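Local coordinates for lysosome-associated membrane glycoprotein 1 (Mus musculus, PDB 5GV0), which is a heavily glycosylated protein of the lysosomal membrane, here represented by its membrane-proximal luminal domain, which probably takes part in LAMP-1 assembly, at residues 82-87 with 133-138. Residues are numbered along the deposited sequence; the frame is centred on the assembly and turned at random.
Sequences FFLQGV and LSLNVF
L135 and V87 meet through methyl groups in the core between two beta sheets. CD2 of L135 lies 4.0 Å from CG2 of V87. The same L135 CD2 is also 4.4 Å from CD2 of L84, so one methyl serves both residues of strand 81-92. CG of L135 stands anti to the backbone N (chi1 174°), and CD2 continues the extended line from CA. Together these carry that methyl to 82-87. V87 meets it with CG2, the methyl beside its backbone N, and the two side chains approach at a slant. No hydrogen bond crosses between the segments. The CA atoms of V87 and L135 are 8.5 Å apart. At this spacing the backbones cannot pair, and only side chains bridge them.

The closer packing is at this cluster. L71 of strand 67-76 touches L84, V87 and L135, and I127 of strand 125-128 touches L84 and V137. The contact is looser at its ends. CD2 of L133 is 5.0 Å from CG1 of V87, and CG2 of V137 is 5.8 Å from CD2 of L84, both beyond contact.

S134 and N136 point away from 82-87. S134 is partly exposed, and its OG donates to OD1 of N136 at 3.1 Å. The donor sits 33° from the carbonyl plane. N136 is buried, but its amide is satisfied: OD1 also bonds to H126 and ND2 to Q24. On the far side of strand 81-92, Q85 is partly exposed. Q85 and G86 both face Q72 in a classic beta bulge.

Here an antiparallel sheet (strand 81-92) and a mixed sheet (strand 133-138) meet inside the beta-prism fold of LAMP luminal domains. With only methyl contacts and 120 Å² buried, dispersion and exclusion of water hold the pair, together with L71 and I127.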
ATOM      1  N   PHE A  82      -6.977  -6.772 -10.928  1.00 11.32           N
ATOM      2  CA  PHE A  82      -6.989  -5.873  -9.778  1.00 10.61           C
ATOM      3  C   PHE A  82      -5.658  -5.145  -9.692  1.00  9.90           C
ATOM      4  O   PHE A  82      -4.668  -5.566 -10.288  1.00 11.19           O
ATOM      5  CB  PHE A  82      -7.281  -6.621  -8.463  1.00 10.16           C
ATOM      6  CG  PHE A  82      -6.192  -7.573  -8.033  1.00  9.73           C
ATOM      7  CD1 PHE A  82      -5.105  -7.133  -7.285  1.00 11.15           C
ATOM      8  CD2 PHE A  82      -6.270  -8.918  -8.362  1.00 10.99           C
ATOM      9  CE1 PHE A  82      -4.111  -8.017  -6.894  1.00 12.59           C
ATOM     10  CE2 PHE A  82      -5.275  -9.802  -7.969  1.00 11.33           C
ATOM     11  CZ  PHE A  82      -4.204  -9.354  -7.236  1.00 10.30           C
ATOM     12  N   PHE A  83      -5.639  -4.056  -8.932  1.00 10.08           N
ATOM     13  CA  PHE A  83      -4.460  -3.217  -8.840  1.00  9.95           C
ATOM     14  C   PHE A  83      -4.602  -2.234  -7.695  1.00 12.45           C
ATOM     15  O   PHE A  83      -5.712  -1.925  -7.258  1.00 10.34           O
ATOM     16  CB  PHE A  83      -4.218  -2.453 -10.163  1.00 11.59           C
ATOM     17  CG  PHE A  83      -5.443  -1.790 -10.717  1.00 14.25           C
ATOM     18  CD1 PHE A  83      -5.783  -0.498 -10.347  1.00 19.02           C
ATOM     19  CD2 PHE A  83      -6.259  -2.460 -11.612  1.00 16.45           C
ATOM     20  CE1 PHE A  83      -6.916   0.110 -10.855  1.00 24.60           C
ATOM     21  CE2 PHE A  83      -7.394  -1.856 -12.125  1.00 22.58           C
ATOM     22  CZ  PHE A  83      -7.719  -0.570 -11.747  1.00 21.91           C
ATOM     23  N   LEU A  84      -3.461  -1.768  -7.202  1.00 10.85           N
ATOM     24  CA  LEU A  84      -3.422  -0.626  -6.298  1.00 10.57           C
ATOM     25  C   LEU A  84      -3.802   0.603  -7.106  1.00  9.96           C
ATOM     26  O   LEU A  84      -3.120   0.932  -8.088  1.00 11.57           O
ATOM     27  CB  LEU A  84      -2.034  -0.467  -5.690  1.00 10.65           C
ATOM     28  CG  LEU A  84      -1.856   0.733  -4.756  1.00 10.69           C
ATOM     29  CD1 LEU A  84      -2.578   0.491  -3.435  1.00 11.61           C
ATOM     30  CD2 LEU A  84      -0.387   1.015  -4.525  1.00 11.31           C
ATOM     31  N   GLN A  85      -4.898   1.260  -6.726  1.00  9.19           N
ATOM     32  CA  GLN A  85      -5.356   2.425  -7.472  1.00 11.19           C
ATOM     33  C   GLN A  85      -5.207   3.719  -6.678  1.00 10.23           C
ATOM     34  O   GLN A  85      -5.264   4.805  -7.246  1.00 10.81           O
ATOM     35  CB  GLN A  85      -6.813   2.235  -7.924  1.00 14.01           C
ATOM     36  CG  GLN A  85      -7.842   2.205  -6.829  1.00 19.33           C
ATOM     37  CD  GLN A  85      -9.246   2.039  -7.375  1.00 20.57           C
ATOM     38  OE1 GLN A  85      -9.471   2.095  -8.591  1.00 20.00           O
ATOM     39  NE2 GLN A  85     -10.201   1.814  -6.476  1.00 23.49           N
ATOM     40  N   GLY A  86      -5.001   3.618  -5.371  1.00  9.99           N
ATOM     41  CA  GLY A  86      -4.933   4.823  -4.575  1.00 11.49           C
ATOM     42  C   GLY A  86      -4.120   4.706  -3.308  1.00 11.29           C
ATOM     43  O   GLY A  86      -4.006   3.632  -2.728  1.00 10.15           O
ATOM     44  N   VAL A  87      -3.555   5.833  -2.889  1.00  9.54           N
ATOM     45  CA  VAL A  87      -2.865   5.948  -1.615  1.00  9.77           C
ATOM     46  C   VAL A  87      -3.336   7.213  -0.902  1.00 14.84           C
ATOM     47  O   VAL A  87      -3.443   8.274  -1.521  1.00 11.03           O
ATOM     48  CB  VAL A  87      -1.331   6.002  -1.806  1.00 10.79           C
ATOM     49  CG1 VAL A  87      -0.628   6.548  -0.553  1.00 13.94           C
ATOM     50  CG2 VAL A  87      -0.800   4.629  -2.183  1.00 11.14           C
ATOM     51  N   LEU A 133       6.336  12.522  -2.261  1.00 11.08           N
ATOM     52  CA  LEU A 133       6.088  11.258  -1.563  1.00 11.60           C
ATOM     53  C   LEU A 133       6.103  10.061  -2.495  1.00 10.31           C
ATOM     54  O   LEU A 133       5.378  10.034  -3.488  1.00 10.10           O
ATOM     55  CB  LEU A 133       4.739  11.300  -0.844  1.00 10.71           C
ATOM     56  CG  LEU A 133       4.272   9.987  -0.205  1.00  9.72           C
ATOM     57  CD1 LEU A 133       5.129   9.631   1.008  1.00 13.81           C
ATOM     58  CD2 LEU A 133       2.807  10.088   0.192  1.00 13.28           C
ATOM     59  N   SER A 134       6.911   9.059  -2.172  1.00  9.91           N
ATOM     60  CA  SER A 134       6.782   7.777  -2.849  1.00 10.08           C
ATOM     61  C   SER A 134       6.469   6.691  -1.830  1.00  9.12           C
ATOM     62  O   SER A 134       6.864   6.772  -0.659  1.00 10.67           O
ATOM     63  CB  SER A 134       8.044   7.425  -3.645  1.00 16.88           C
ATOM     64  OG  SER A 134       9.172   7.302  -2.803  1.00 21.72           O
ATOM     65  N   LEU A 135       5.713   5.696  -2.276  1.00 11.34           N
ATOM     66  CA  LEU A 135       5.484   4.494  -1.496  1.00 10.98           C
ATOM     67  C   LEU A 135       6.416   3.427  -2.024  1.00 12.43           C
ATOM     68  O   LEU A 135       6.260   2.965  -3.156  1.00 12.16           O
ATOM     69  CB  LEU A 135       4.031   4.038  -1.600  1.00 10.23           C
ATOM     70  CG  LEU A 135       3.704   2.696  -0.942  1.00 10.51           C
ATOM     71  CD1 LEU A 135       3.855   2.763   0.576  1.00 13.94           C
ATOM     72  CD2 LEU A 135       2.302   2.240  -1.331  1.00 13.98           C
ATOM     73  N   ASN A 136       7.401   3.060  -1.215  1.00 11.17           N
ATOM     74  CA  ASN A 136       8.369   2.049  -1.604  1.00  9.51           C
ATOM     75  C   ASN A 136       7.876   0.677  -1.189  1.00 11.84           C
ATOM     76  O   ASN A 136       7.749   0.367  -0.004  1.00 12.97           O
ATOM     77  CB  ASN A 136       9.736   2.374  -1.004  1.00 10.95           C
ATOM     78  CG  ASN A 136      10.272   3.696  -1.509  1.00 19.23           C
ATOM     79  OD1 ASN A 136       9.784   4.229  -2.511  1.00 20.55           O
ATOM     80  ND2 ASN A 136      11.282   4.230  -0.834  1.00 19.36           N
ATOM     81  N   VAL A 137       7.531  -0.113  -2.201  1.00 14.21           N
ATOM     82  CA  VAL A 137       7.088  -1.483  -2.018  1.00 12.93           C
ATOM     83  C   VAL A 137       8.326  -2.338  -2.146  1.00 16.28           C
ATOM     84  O   VAL A 137       8.760  -2.675  -3.250  1.00 16.15           O
ATOM     85  CB  VAL A 137       6.026  -1.885  -3.050  1.00 13.43           C
ATOM     86  CG1 VAL A 137       5.533  -3.286  -2.760  1.00 14.91           C
ATOM     87  CG2 VAL A 137       4.867  -0.903  -3.018  1.00 15.70           C
ATOM     88  N   PHE A 138       8.915  -2.649  -1.004  1.00 14.82           N
ATOM     89  CA  PHE A 138      10.219  -3.286  -0.963  1.00 14.83           C
ATOM     90  C   PHE A 138      10.095  -4.737  -1.404  1.00 13.52           C
ATOM     91  O   PHE A 138      10.917  -5.235  -2.180  1.00 15.89           O
ATOM     92  CB  PHE A 138      10.811  -3.174   0.445  1.00 15.93           C
ATOM     93  CG  PHE A 138      12.199  -3.702   0.556  1.00 16.15           C
ATOM     94  CD1 PHE A 138      13.279  -2.914   0.196  1.00 21.09           C
ATOM     95  CD2 PHE A 138      12.431  -4.987   1.020  1.00 18.75           C
ATOM     96  CE1 PHE A 138      14.567  -3.405   0.296  1.00 20.72           C
ATOM     97  CE2 PHE A 138      13.715  -5.481   1.124  1.00 18.60           C
ATOM     98  CZ  PHE A 138      14.781  -4.692   0.760  1.00 22.61           C
TER